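Local coordinates for endoglucanase (Ganoderma lucidum, PDB 5D8Z), which probably hydrolyses internal beta-1,4-glycosidic bonds of cellulose and related glucans, as an endoglucanase of glycoside hydrolase family 5, at residues V74-V79 with S114-V119; I194-G199 with N229-V234; T203-F208 with V234-D239; T250-D255 with E286-Q291; Q271-E276 with V302-V307. One frame throughout, in Å; residues are numbered along the deposited sequence.

Interaction 1 of 5, residues V74-V79 with S114-V119; sequences VFRLPV and SCIVDV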
# COMPACT_ATOMS: atom_id res chain seq x y z
N VAL A 74 -2.77 4.24 -10.41
CA VAL A 74 -2.06 3.16 -9.75
C VAL A 74 -3.07 2.35 -8.92
O VAL A 74 -4.07 2.87 -8.49
CB VAL A 74 -0.97 3.74 -8.84
CG1 VAL A 74 -1.59 4.55 -7.72
CG2 VAL A 74 -0.09 2.67 -8.23
N PHE A 75 -2.77 1.07 -8.68
CA PHE A 75 -3.56 0.26 -7.77
C PHE A 75 -2.67 -0.47 -6.82
O PHE A 75 -1.55 -0.81 -7.13
CB PHE A 75 -4.46 -0.71 -8.54
CG PHE A 75 -5.41 0.02 -9.42
CD1 PHE A 75 -6.38 0.85 -8.86
CD2 PHE A 75 -5.27 0.00 -10.77
CE1 PHE A 75 -7.23 1.60 -9.65
CE2 PHE A 75 -6.11 0.75 -11.59
CZ PHE A 75 -7.09 1.55 -11.02
N ARG A 76 -3.19 -0.68 -5.63
CA ARG A 76 -2.41 -1.33 -4.63
C ARG A 76 -3.04 -2.67 -4.38
O ARG A 76 -4.24 -2.73 -4.14
CB ARG A 76 -2.41 -0.50 -3.38
CG ARG A 76 -1.49 -1.04 -2.32
CD ARG A 76 -1.22 0.01 -1.29
NE ARG A 76 -0.33 -0.43 -0.24
CZ ARG A 76 -0.73 -0.82 0.96
NH1 ARG A 76 -2.02 -0.90 1.27
NH2 ARG A 76 0.18 -1.15 1.86
N LEU A 77 -2.23 -3.71 -4.41
CA LEU A 77 -2.68 -5.09 -4.46
C LEU A 77 -2.14 -5.87 -3.28
O LEU A 77 -1.08 -6.52 -3.39
CB LEU A 77 -2.16 -5.77 -5.73
CG LEU A 77 -2.38 -5.10 -7.07
CD1 LEU A 77 -1.87 -6.05 -8.14
CD2 LEU A 77 -3.83 -4.75 -7.26
N PRO A 78 -2.88 -5.84 -2.17
CA PRO A 78 -2.42 -6.52 -0.96
C PRO A 78 -2.37 -8.03 -1.08
O PRO A 78 -3.30 -8.63 -1.58
CB PRO A 78 -3.46 -6.13 0.08
CG PRO A 78 -4.12 -4.91 -0.47
CD PRO A 78 -4.13 -5.11 -1.95
N VAL A 79 -1.26 -8.62 -0.64
CA VAL A 79 -1.17 -10.07 -0.56
C VAL A 79 -0.26 -10.50 0.57
O VAL A 79 0.70 -9.85 0.83
CB VAL A 79 -0.67 -10.67 -1.88
CG1 VAL A 79 0.75 -10.24 -2.18
CG2 VAL A 79 -0.77 -12.18 -1.82
N SER A 114 -0.08 1.92 -12.91
CA SER A 114 1.07 1.36 -12.16
C SER A 114 0.56 0.49 -11.01
O SER A 114 -0.52 0.74 -10.53
CB SER A 114 1.94 2.49 -11.62
OG SER A 114 2.12 3.49 -12.61
N CYS A 115 1.31 -0.52 -10.57
CA CYS A 115 0.80 -1.46 -9.54
C CYS A 115 1.75 -1.65 -8.38
O CYS A 115 2.88 -2.06 -8.57
CB CYS A 115 0.49 -2.82 -10.16
SG CYS A 115 -0.26 -2.62 -11.80
N ILE A 116 1.27 -1.37 -7.17
CA ILE A 116 2.01 -1.63 -5.96
C ILE A 116 1.78 -3.06 -5.51
O ILE A 116 0.64 -3.45 -5.27
CB ILE A 116 1.52 -0.75 -4.83
CG1 ILE A 116 1.95 0.70 -5.06
CG2 ILE A 116 2.04 -1.26 -3.51
CD1 ILE A 116 0.90 1.69 -4.60
N VAL A 117 2.87 -3.83 -5.41
CA VAL A 117 2.84 -5.19 -4.93
C VAL A 117 3.15 -5.10 -3.44
O VAL A 117 4.31 -5.00 -3.04
CB VAL A 117 3.89 -6.04 -5.65
CG1 VAL A 117 4.08 -7.38 -4.93
CG2 VAL A 117 3.50 -6.30 -7.09
N ASP A 118 2.11 -5.12 -2.62
CA ASP A 118 2.15 -4.88 -1.17
C ASP A 118 2.12 -6.16 -0.36
O ASP A 118 1.08 -6.83 -0.33
CB ASP A 118 0.91 -4.05 -0.77
CG ASP A 118 0.70 -3.97 0.76
OD1 ASP A 118 1.67 -3.62 1.50
OD2 ASP A 118 -0.45 -4.23 1.19
N VAL A 119 3.22 -6.49 0.31
CA VAL A 119 3.23 -7.66 1.20
C VAL A 119 2.57 -7.24 2.51
O VAL A 119 3.13 -6.44 3.28
CB VAL A 119 4.64 -8.22 1.49
CG1 VAL A 119 4.55 -9.36 2.47
CG2 VAL A 119 5.32 -8.72 0.23
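Arg76 and Asp118 supply the ionic part of this contact between neighbouring parallel strands of a (beta/alpha)8 barrel. The arginine chain, with CG anti to the backbone N (chi1 -174°) and extended to NE, runs across the carboxylate so that NH2 lies 2.9 Å from Asp118 OD1 in a salt bridge. The two planar groups are stacked, 29° apart, with OD2 above one guanidinium face. Asp118 OD2 is taken up by His120, while Arg76 NH1 reaches Glu276 and Asn28, and NH2 also Asn163.

Backbone hydrogen bonds join the strands directly. Phe75 N donates to Ser114 O (2.9 Å), Ile116 N to Phe75 O (2.9 Å), Leu77 N to Ile116 O (3.0 Å) and Val79 N to Asp118 O (3.0 Å).

Apolar packing completes the interface. On the face bearing Arg76, Ile116 CG2 lies against Arg76 CG at 3.7 Å, and Ile116 CD1 meets Val74 CG2 at 3.9 Å. The side chains of Leu77, Cys115 and Val117 turn to the reverse face, toward helix 95-110, whose Cys108 is disulfide-bonded to Cys115.

A buried guanidinium is shared between two carboxylates, which would hold it in place and probably balance its charge near the sugar-binding end of the barrel.

Interaction 2 of 5, residues I194-G199 with N229-V234; sequences IILLPG and NLIFDV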
# COMPACT_ATOMS: atom_id res chain seq x y z
N ILE A 194 10.27 2.31 -8.03
CA ILE A 194 10.09 2.88 -6.71
C ILE A 194 10.06 1.71 -5.75
O ILE A 194 9.61 0.61 -6.09
CB ILE A 194 8.71 3.57 -6.58
CG1 ILE A 194 8.49 4.60 -7.69
CG2 ILE A 194 8.53 4.16 -5.21
CD1 ILE A 194 7.47 5.69 -7.37
N ILE A 195 10.55 1.96 -4.54
CA ILE A 195 10.37 1.06 -3.44
C ILE A 195 9.87 1.91 -2.27
O ILE A 195 10.39 2.99 -2.00
CB ILE A 195 11.66 0.40 -3.07
CG1 ILE A 195 12.15 -0.51 -4.20
CG2 ILE A 195 11.47 -0.41 -1.82
CD1 ILE A 195 13.62 -0.94 -4.04
N LEU A 196 8.82 1.41 -1.61
CA LEU A 196 8.14 2.15 -0.56
C LEU A 196 8.75 1.68 0.74
O LEU A 196 9.04 0.49 0.89
CB LEU A 196 6.63 1.91 -0.58
CG LEU A 196 6.00 2.33 -1.92
CD1 LEU A 196 4.65 1.69 -2.21
CD2 LEU A 196 5.88 3.83 -2.01
N LEU A 197 9.01 2.61 1.66
CA LEU A 197 9.67 2.26 2.88
C LEU A 197 8.76 2.61 4.04
O LEU A 197 8.49 3.79 4.26
CB LEU A 197 10.99 2.98 3.04
CG LEU A 197 11.83 3.28 1.81
CD1 LEU A 197 13.14 3.90 2.31
CD2 LEU A 197 12.09 2.06 0.96
N PRO A 198 8.33 1.60 4.80
CA PRO A 198 7.40 1.73 5.87
C PRO A 198 8.10 1.79 7.21
O PRO A 198 9.14 1.16 7.38
CB PRO A 198 6.66 0.42 5.80
CG PRO A 198 7.74 -0.57 5.44
CD PRO A 198 8.74 0.20 4.62
N GLY A 199 7.55 2.57 8.13
CA GLY A 199 7.96 2.60 9.51
C GLY A 199 6.87 2.23 10.49
O GLY A 199 5.91 1.58 10.17
N ASN A 229 14.50 7.06 -5.91
CA ASN A 229 13.37 6.15 -6.01
C ASN A 229 13.12 5.28 -4.78
O ASN A 229 12.68 4.14 -4.90
CB ASN A 229 13.55 5.30 -7.27
CG ASN A 229 13.08 6.03 -8.49
OD1 ASN A 229 12.47 7.10 -8.36
ND2 ASN A 229 13.29 5.46 -9.67
N LEU A 230 13.42 5.82 -3.61
CA LEU A 230 13.10 5.19 -2.35
C LEU A 230 12.20 6.19 -1.65
O LEU A 230 12.64 7.27 -1.26
CB LEU A 230 14.34 4.98 -1.50
CG LEU A 230 15.52 4.21 -2.06
CD1 LEU A 230 16.61 4.18 -1.02
CD2 LEU A 230 15.11 2.80 -2.44
N ILE A 231 10.94 5.83 -1.50
CA ILE A 231 9.93 6.78 -1.12
C ILE A 231 9.38 6.24 0.17
O ILE A 231 9.17 5.04 0.29
CB ILE A 231 8.83 6.81 -2.21
CG1 ILE A 231 9.45 7.10 -3.59
CG2 ILE A 231 7.70 7.78 -1.84
CD1 ILE A 231 10.08 8.46 -3.77
N PHE A 232 9.15 7.11 1.14
CA PHE A 232 8.50 6.69 2.36
C PHE A 232 7.05 6.34 2.12
O PHE A 232 6.40 6.87 1.26
CB PHE A 232 8.69 7.75 3.45
CG PHE A 232 10.12 8.03 3.73
CD1 PHE A 232 10.90 7.10 4.39
CD2 PHE A 232 10.73 9.17 3.25
CE1 PHE A 232 12.25 7.32 4.61
CE2 PHE A 232 12.08 9.41 3.47
CZ PHE A 232 12.85 8.48 4.15
N ASP A 233 6.58 5.38 2.90
CA ASP A 233 5.29 4.75 2.75
C ASP A 233 4.54 5.15 3.97
O ASP A 233 4.96 4.82 5.07
CB ASP A 233 5.51 3.23 2.76
CG ASP A 233 4.25 2.42 2.39
OD1 ASP A 233 3.18 3.05 2.24
OD2 ASP A 233 4.34 1.16 2.28
N VAL A 234 3.45 5.89 3.82
CA VAL A 234 2.68 6.28 5.00
C VAL A 234 1.19 6.09 4.78
O VAL A 234 0.70 6.04 3.65
CB VAL A 234 2.98 7.73 5.44
CG1 VAL A 234 4.48 7.93 5.59
CG2 VAL A 234 2.44 8.74 4.45
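Ile195 and Ile231 are joined by the straightest of four backbone hydrogen bonds that zip this parallel pair together: Ile231 N donates to Ile195 O at 2.9 Å, with 173° at the hydrogen. Ile195 N is bound to Asn229 O (3.1 Å), Leu197 N to Ile231 O (2.8 Å) and Asp233 N to Leu197 O (2.8 Å). The last is bent differently from the rest, its donor standing 52° out of the carbonyl plane, and it comes as the strands near their C-terminal ends.

Around this ladder the side chains divide between two faces. Toward the barrel interior, Ile194 CG2 crosses over Ile231 CG1 at 3.5 Å, and Leu196 CD2 touches Ile231 CB. Asp233 has CG anti to its backbone N (chi1 -171°), which brings OD2 beside Leu196 CB at 3.7 Å. Phe273 of the next strand closes against Leu196 and Ile231.

On the outer face Leu197 CD1 touches both Leu230 CB, 4.1 Å away, and Phe232 CE1, while Leu197 O sits at the edge of the phenyl ring. Helix 171-187 packs over Ile195 and Leu230.

The two strands belong to one beta-alpha-beta unit with helix 213-218, and their chemistry is mainly hydrophobic: the main-chain N-H and C=O groups named pair across the strands, while largely apolar side chains pack on both faces, Asp233 being the one charged touching residue.

Interaction 3 of 5, residues T203-F208 with V234-D239; sequences TSAETF and VHKYLD. With BGC (beta-D-glucopyranose), chain C.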
# COMPACT_ATOMS: atom_id res chain seq x y z
N THR A 203 2.74 2.72 10.22
CA THR A 203 3.20 3.85 9.38
C THR A 203 2.29 5.04 9.47
O THR A 203 2.03 5.71 8.47
CB THR A 203 3.30 3.53 7.86
OG1 THR A 203 2.34 2.52 7.48
CG2 THR A 203 4.66 3.10 7.48
N SER A 204 1.78 5.33 10.64
CA SER A 204 1.00 6.53 10.77
C SER A 204 1.87 7.68 10.26
O SER A 204 3.06 7.76 10.58
CB SER A 204 0.60 6.73 12.22
OG SER A 204 0.17 8.05 12.44
N ALA A 205 1.28 8.53 9.43
CA ALA A 205 1.92 9.76 8.96
C ALA A 205 2.15 10.79 10.06
O ALA A 205 3.00 11.66 9.93
CB ALA A 205 1.08 10.39 7.87
N GLU A 206 1.35 10.72 11.11
CA GLU A 206 1.43 11.66 12.23
C GLU A 206 2.68 11.46 13.07
O GLU A 206 3.25 12.40 13.56
CB GLU A 206 0.20 11.51 13.10
CG GLU A 206 0.11 12.44 14.29
CD GLU A 206 -1.32 12.85 14.56
OE1 GLU A 206 -2.04 13.19 13.58
OE2 GLU A 206 -1.75 12.86 15.74
N THR A 207 3.10 10.22 13.25
CA THR A 207 4.26 9.94 14.11
C THR A 207 5.49 9.57 13.30
O THR A 207 6.52 9.28 13.88
CB THR A 207 3.97 8.74 15.01
OG1 THR A 207 3.70 7.60 14.17
CG2 THR A 207 2.77 9.04 15.89
N PHE A 208 5.38 9.58 11.98
CA PHE A 208 6.46 9.08 11.14
C PHE A 208 7.82 9.69 11.42
O PHE A 208 8.82 8.98 11.35
CB PHE A 208 6.15 9.30 9.67
CG PHE A 208 7.06 8.54 8.75
CD1 PHE A 208 6.84 7.20 8.53
CD2 PHE A 208 8.13 9.16 8.13
CE1 PHE A 208 7.68 6.48 7.70
CE2 PHE A 208 8.96 8.46 7.29
CZ PHE A 208 8.74 7.11 7.06
N VAL A 234 3.45 5.89 3.82
CA VAL A 234 2.68 6.28 5.00
C VAL A 234 1.19 6.09 4.78
O VAL A 234 0.70 6.04 3.65
CB VAL A 234 2.98 7.73 5.44
CG1 VAL A 234 4.48 7.93 5.59
CG2 VAL A 234 2.44 8.74 4.45
N HIS A 235 0.49 5.97 5.91
CA HIS A 235 -0.92 5.68 5.98
C HIS A 235 -1.56 6.65 6.98
O HIS A 235 -0.91 7.07 7.94
CB HIS A 235 -1.09 4.26 6.48
CG HIS A 235 -0.68 3.20 5.50
ND1 HIS A 235 -1.01 1.87 5.67
CD2 HIS A 235 0.00 3.26 4.33
CE1 HIS A 235 -0.54 1.16 4.67
NE2 HIS A 235 0.08 1.98 3.83
N LYS A 236 -2.82 7.02 6.73
CA LYS A 236 -3.57 8.00 7.54
C LYS A 236 -5.07 7.97 7.27
O LYS A 236 -5.54 8.15 6.11
CB LYS A 236 -3.08 9.42 7.26
CG LYS A 236 -2.43 10.07 8.46
CD LYS A 236 -3.45 10.46 9.49
CE LYS A 236 -3.05 10.08 10.90
NZ LYS A 236 -4.22 10.31 11.80
N TYR A 237 -5.83 7.80 8.35
CA TYR A 237 -7.29 7.70 8.27
C TYR A 237 -7.87 8.92 8.93
O TYR A 237 -7.14 9.65 9.59
CB TYR A 237 -7.74 6.41 8.94
CG TYR A 237 -7.40 5.22 8.10
CD1 TYR A 237 -8.22 4.85 7.04
CD2 TYR A 237 -6.25 4.47 8.32
CE1 TYR A 237 -7.94 3.75 6.26
CE2 TYR A 237 -5.96 3.38 7.52
CZ TYR A 237 -6.80 3.03 6.50
OH TYR A 237 -6.53 1.96 5.70
N LEU A 238 -9.17 9.15 8.78
CA LEU A 238 -9.76 10.42 9.19
C LEU A 238 -10.63 10.34 10.44
O LEU A 238 -11.36 11.28 10.75
CB LEU A 238 -10.55 11.02 8.01
CG LEU A 238 -9.65 11.66 6.93
CD1 LEU A 238 -9.03 10.61 6.03
CD2 LEU A 238 -10.37 12.68 6.06
N ASP A 239 -10.54 9.23 11.18
CA ASP A 239 -11.40 9.04 12.35
C ASP A 239 -10.60 9.33 13.60
O ASP A 239 -9.38 9.44 13.52
CB ASP A 239 -12.02 7.64 12.38
CG ASP A 239 -11.01 6.53 12.18
OD1 ASP A 239 -10.03 6.72 11.44
OD2 ASP A 239 -11.23 5.43 12.75
C2 BGC C . -6.37 -1.21 12.56
C3 BGC C . -6.18 -1.49 11.05
C4 BGC C . -5.76 -0.26 10.27
C5 BGC C . -4.61 0.47 10.98
C6 BGC C . -4.35 1.84 10.35
C1 BGC C . -5.28 -0.33 13.22
O2 BGC C . -6.43 -2.47 13.23
O3 BGC C . -7.39 -1.95 10.41
O4 BGC C . -5.50 -0.71 8.91
O5 BGC C . -4.87 0.75 12.37
O6 BGC C . -4.61 2.91 11.27
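The Phe208 ring, at the rim of the (beta/alpha)8 barrel, receives Val234 CG1 over one face, a CH-pi contact in which the methyl carbon is 4.1 Å from the ring centroid and 22° off the normal. Phe232, two residues before Val234 on the same strand, also meets this ring. The second flat group, the His235 imidazole, has Thr203 OG1 over one face, 3.7 Å from CG; its nitrogens are engaged by Glu164 and, weakly, by Thr275.

Here the loop after strand 194-198 leans on the end of strand 230-235. The main chains are bridged once: His235 N donates to Thr203 O (3.0 Å), and Ala205 N returns to His235 O (3.0 Å). Just beyond, an ST turn is closed by Ser204 OG, which accepts from Glu206 N.

Ala205 CB packs between Val234 CG2 and Lys236 CG, the latter at 3.6 Å. The lysine, bent at chi2 and chi3, swings its NZ to Asn253; Glu206 OE1 is 4.0 Å from NZ, too far for a salt bridge.

The next residue, Tyr237, belongs to the glycan pocket: its OH is hydrogen-bonded to Glu276, and its CE2 lies 3.6 Å from C6 of the bound glucose.

Interaction 4 of 5, residues T250-D255 with E286-Q291; sequences TTNNID and ETFMCQ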
# COMPACT_ATOMS: atom_id res chain seq x y z
N THR A 250 -13.60 13.21 11.42
CA THR A 250 -13.46 14.20 12.46
C THR A 250 -12.27 15.14 12.22
O THR A 250 -11.90 15.90 13.11
CB THR A 250 -13.22 13.48 13.79
OG1 THR A 250 -12.02 12.69 13.70
CG2 THR A 250 -14.38 12.55 14.11
N THR A 251 -11.67 15.09 11.03
CA THR A 251 -10.39 15.76 10.78
C THR A 251 -9.88 15.55 9.36
O THR A 251 -10.32 14.63 8.68
CB THR A 251 -9.28 15.21 11.71
OG1 THR A 251 -8.07 15.94 11.49
CG2 THR A 251 -9.03 13.72 11.43
N ASN A 252 -8.95 16.41 8.93
CA ASN A 252 -8.24 16.27 7.65
C ASN A 252 -6.74 16.06 7.76
O ASN A 252 -6.04 16.08 6.74
CB ASN A 252 -8.52 17.47 6.73
CG ASN A 252 -8.15 18.83 7.32
OD1 ASN A 252 -7.27 18.98 8.19
ND2 ASN A 252 -8.83 19.86 6.83
N ASN A 253 -6.26 15.87 8.98
CA ASN A 253 -4.86 15.51 9.24
C ASN A 253 -3.82 16.47 8.75
O ASN A 253 -2.64 16.13 8.76
CB ASN A 253 -4.54 14.16 8.62
CG ASN A 253 -5.49 13.08 9.08
OD1 ASN A 253 -5.49 12.69 10.24
ND2 ASN A 253 -6.30 12.59 8.16
N ILE A 254 -4.21 17.67 8.33
CA ILE A 254 -3.23 18.66 7.84
C ILE A 254 -2.37 19.20 8.96
O ILE A 254 -1.14 19.14 8.88
CB ILE A 254 -3.91 19.83 7.13
CG1 ILE A 254 -4.51 19.32 5.81
CG2 ILE A 254 -2.90 20.93 6.87
CD1 ILE A 254 -5.67 20.12 5.27
N ASP A 255 -3.03 19.72 10.00
CA ASP A 255 -2.36 20.34 11.14
C ASP A 255 -1.40 19.41 11.86
O ASP A 255 -0.27 19.79 12.17
CB ASP A 255 -3.39 20.85 12.17
CG ASP A 255 -4.00 22.20 11.79
OD1 ASP A 255 -3.72 22.70 10.68
OD2 ASP A 255 -4.77 22.76 12.62
N GLU A 286 -16.86 13.71 3.25
CA GLU A 286 -16.66 14.33 1.94
C GLU A 286 -16.03 15.70 2.16
O GLU A 286 -15.16 16.13 1.41
CB GLU A 286 -17.96 14.43 1.15
CG GLU A 286 -18.58 13.09 0.77
CD GLU A 286 -19.92 13.21 0.03
OE1 GLU A 286 -20.15 14.25 -0.63
OE2 GLU A 286 -20.73 12.25 0.08
N THR A 287 -16.44 16.39 3.22
CA THR A 287 -15.84 17.69 3.44
C THR A 287 -14.39 17.46 3.86
O THR A 287 -13.49 17.92 3.19
CB THR A 287 -16.66 18.67 4.34
OG1 THR A 287 -15.78 19.39 5.19
CG2 THR A 287 -17.75 17.99 5.19
N PHE A 288 -14.15 16.66 4.89
CA PHE A 288 -12.77 16.52 5.40
C PHE A 288 -11.76 15.84 4.47
O PHE A 288 -10.60 16.14 4.51
CB PHE A 288 -12.74 15.78 6.74
CG PHE A 288 -13.16 16.61 7.92
CD1 PHE A 288 -12.50 17.78 8.23
CD2 PHE A 288 -14.19 16.18 8.75
CE1 PHE A 288 -12.87 18.52 9.34
CE2 PHE A 288 -14.57 16.92 9.86
CZ PHE A 288 -13.90 18.09 10.16
N MET A 289 -12.21 14.91 3.65
CA MET A 289 -11.30 14.21 2.74
C MET A 289 -10.90 15.12 1.58
O MET A 289 -9.77 15.04 1.08
CB MET A 289 -11.99 12.95 2.18
CG MET A 289 -11.25 12.22 1.08
SD MET A 289 -9.68 11.61 1.67
CE MET A 289 -10.31 10.29 2.70
N CYS A 290 -11.82 15.96 1.13
CA CYS A 290 -11.53 16.85 0.01
C CYS A 290 -10.49 17.87 0.43
O CYS A 290 -9.60 18.25 -0.37
CB CYS A 290 -12.80 17.53 -0.51
SG CYS A 290 -13.62 16.58 -1.83
N GLN A 291 -10.59 18.26 1.70
CA GLN A 291 -9.59 19.11 2.31
C GLN A 291 -8.21 18.44 2.26
O GLN A 291 -7.26 19.01 1.69
CB GLN A 291 -10.01 19.54 3.73
CG GLN A 291 -11.21 20.49 3.72
CD GLN A 291 -11.74 20.90 5.10
OE1 GLN A 291 -11.45 20.29 6.15
NE2 GLN A 291 -12.53 21.95 5.10
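Phe288 lays its ring under the backbone of Thr250 and Thr251. Its CG is placed anti to the carbonyl carbon and beside the backbone N (chi1 -77°), which carries the ring off helix 283-298 so that Thr251 N stands 3.5 Å above the plane, over the ring centre. Thr250 C lies over the same face, nearer the rim, 3.7 Å from Phe288 CE2. Leu238 also touches the phenylalanine side chain.

One helical turn later Gln291 reaches toward the same loop. Extended beyond CG, it offers OE1 to Asn252 ND2 at 2.7 Å, a weak, bent bond; the amide planes are turned 58° apart. Asn252 can meet it because CG sits between its own backbone N and carbonyl carbon (chi1 57°), leaving OD1 to accept weakly from Ile254 N. Ile254 adds a looser touch, CD1 to Gln291 O at 4.1 Å.

The loop is also braced from within: Thr251 OG1 accepts from Asn253 N at 3.1 Å, closing an ST turn just ahead of helix 254-267, with Asn253 at the N-cap position. Here the approach to one outer helix of the (beta/alpha)8 barrel rests on the next helix along, at the surface of the domain.

Interaction 5 of 5, residues Q271-E276 with V302-V307; sequences QAFNTE and VFLGYV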
# COMPACT_ATOMS: atom_id res chain seq x y z
N GLN A 271 10.80 12.23 -0.47
CA GLN A 271 9.38 12.17 -0.76
C GLN A 271 8.69 11.06 0.01
O GLN A 271 9.32 10.08 0.41
CB GLN A 271 9.21 11.97 -2.25
CG GLN A 271 9.62 13.21 -3.01
CD GLN A 271 9.73 12.96 -4.48
OE1 GLN A 271 10.41 12.03 -4.93
NE2 GLN A 271 9.08 13.78 -5.25
N ALA A 272 7.39 11.24 0.21
CA ALA A 272 6.52 10.16 0.72
C ALA A 272 5.30 9.89 -0.15
O ALA A 272 4.95 10.67 -1.02
CB ALA A 272 6.07 10.47 2.13
N PHE A 273 4.65 8.77 0.12
CA PHE A 273 3.54 8.23 -0.67
C PHE A 273 2.50 7.67 0.29
O PHE A 273 2.78 6.77 1.08
CB PHE A 273 4.07 7.10 -1.55
CG PHE A 273 3.17 6.69 -2.68
CD1 PHE A 273 3.72 6.08 -3.81
CD2 PHE A 273 1.78 6.89 -2.65
CE1 PHE A 273 2.92 5.68 -4.87
CE2 PHE A 273 0.98 6.48 -3.71
CZ PHE A 273 1.55 5.88 -4.82
N ASN A 274 1.29 8.20 0.23
CA ASN A 274 0.24 7.79 1.11
C ASN A 274 -0.54 6.61 0.55
O ASN A 274 -1.50 6.80 -0.19
CB ASN A 274 -0.72 8.94 1.36
CG ASN A 274 -1.77 8.56 2.33
OD1 ASN A 274 -1.61 7.59 3.08
ND2 ASN A 274 -2.87 9.29 2.32
N THR A 275 -0.15 5.40 0.94
CA THR A 275 -0.69 4.20 0.30
C THR A 275 -1.97 3.66 0.93
O THR A 275 -2.54 2.70 0.45
CB THR A 275 0.38 3.11 0.30
OG1 THR A 275 1.03 3.09 1.58
CG2 THR A 275 1.39 3.36 -0.78
N GLU A 276 -2.43 4.27 2.00
CA GLU A 276 -3.70 3.88 2.60
C GLU A 276 -4.36 5.10 3.23
O GLU A 276 -3.77 5.79 4.07
CB GLU A 276 -3.49 2.78 3.65
CG GLU A 276 -3.95 1.39 3.23
CD GLU A 276 -3.81 0.35 4.34
OE1 GLU A 276 -4.36 0.55 5.45
OE2 GLU A 276 -3.16 -0.70 4.10
N VAL A 302 6.56 17.04 -2.41
CA VAL A 302 6.97 16.09 -1.38
C VAL A 302 6.11 14.83 -1.30
O VAL A 302 6.62 13.77 -0.88
CB VAL A 302 7.04 16.73 0.01
CG1 VAL A 302 8.17 17.72 0.05
CG2 VAL A 302 5.75 17.42 0.37
N PHE A 303 4.83 14.93 -1.69
CA PHE A 303 3.90 13.78 -1.72
C PHE A 303 3.71 13.28 -3.15
O PHE A 303 3.33 14.04 -4.00
CB PHE A 303 2.55 14.16 -1.15
CG PHE A 303 2.62 14.70 0.26
CD1 PHE A 303 2.03 15.91 0.59
CD2 PHE A 303 3.26 14.00 1.27
CE1 PHE A 303 2.09 16.41 1.88
CE2 PHE A 303 3.31 14.49 2.57
CZ PHE A 303 2.73 15.70 2.88
N LEU A 304 4.00 12.01 -3.41
CA LEU A 304 3.78 11.40 -4.72
C LEU A 304 2.30 11.04 -5.02
O LEU A 304 1.93 10.80 -6.20
CB LEU A 304 4.59 10.12 -4.85
CG LEU A 304 6.09 10.13 -5.15
CD1 LEU A 304 6.44 8.85 -5.91
CD2 LEU A 304 6.50 11.34 -5.95
N GLY A 305 1.46 10.98 -3.99
CA GLY A 305 0.08 10.53 -4.18
C GLY A 305 -0.66 9.96 -2.99
O GLY A 305 -0.10 9.80 -1.90
N TYR A 306 -1.94 9.66 -3.20
CA TYR A 306 -2.76 8.95 -2.21
C TYR A 306 -3.35 7.73 -2.88
O TYR A 306 -3.52 7.74 -4.10
CB TYR A 306 -3.87 9.83 -1.62
CG TYR A 306 -4.81 10.33 -2.67
CD1 TYR A 306 -5.85 9.56 -3.12
CD2 TYR A 306 -4.61 11.59 -3.26
CE1 TYR A 306 -6.69 10.01 -4.10
CE2 TYR A 306 -5.46 12.04 -4.24
CZ TYR A 306 -6.51 11.25 -4.65
OH TYR A 306 -7.39 11.68 -5.61
N VAL A 307 -3.62 6.68 -2.09
CA VAL A 307 -4.33 5.49 -2.57
C VAL A 307 -5.41 5.17 -1.57
O VAL A 307 -5.13 4.99 -0.39
CB VAL A 307 -3.40 4.29 -2.68
CG1 VAL A 307 -4.07 3.13 -3.42
CG2 VAL A 307 -2.13 4.66 -3.40
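A beta bulge shifts the pairing of the seventh and eighth strands of the (beta/alpha)8 barrel, and Phe273 spans it with its ring beside Leu304, Gly305 and Val307. Ala272 pairs with Phe303, but Asn274 pairs with Tyr306, so strand 303-312 has one residue more than its partner. Gly305 lies in this extra length, with phi 157° and psi 175°, angles readily reached by glycine.

Hydrogen bonds continue through the shift. Ala272 N is bound to Val302 O (2.9 Å) and Leu304 N to Ala272 O (2.9 Å); past the bulge Asn274 N takes Gly305 O (3.0 Å), and Val307 N takes Asn274 O (2.8 Å).

Phe273 has its CG anti to the backbone N (chi1 -164°), sending the ring into the barrel. Leu304 CB lies over one face, 4.3 Å from Phe273 CD1, while Val307 CG2 approaches Phe273 CE2 obliquely at 3.6 Å. At the N-terminal end of the pair Leu304 CD2 rests on the amide of Gln271, 3.6 Å from NE2, a group hydrogen-bonded to Asp301 O.

Beyond the last backbone hydrogen bond, Glu276 CA makes a CA-H...O contact with Val307 O at 3.5 Å. Glu276 touches a bound glucose; Tyr237 binds its OE1 and Arg76 its OE2. With two separate partners, the bulged strand pair probably presents an acidic group of restricted rotation to the glycan pocket.

Overall arrangement
Interactions 1, 2 and 5 are buried pairings of adjacent parallel strands in one closed barrel, yet differ in character: interaction 1 adds a salt bridge to its ladder, interaction 2 is mainly aliphatic, and interaction 5 contains a bulge. A salt bridge from Arg76 to Glu276 links interactions 1 and 5, whose centres are about 13 Å apart. Interaction 3 shares Val234 and strand 230-235 with interaction 2, but continues past the strand's end into the loop that meets the sugar, where Tyr237 is hydrogen-bonded to Glu276. Interaction 4 is the surface contact, weakly bonded and about 14 Å at the nearest atoms from interaction 1; it joins interaction 3 through Lys236 with Asn253 and Leu238 with Thr250.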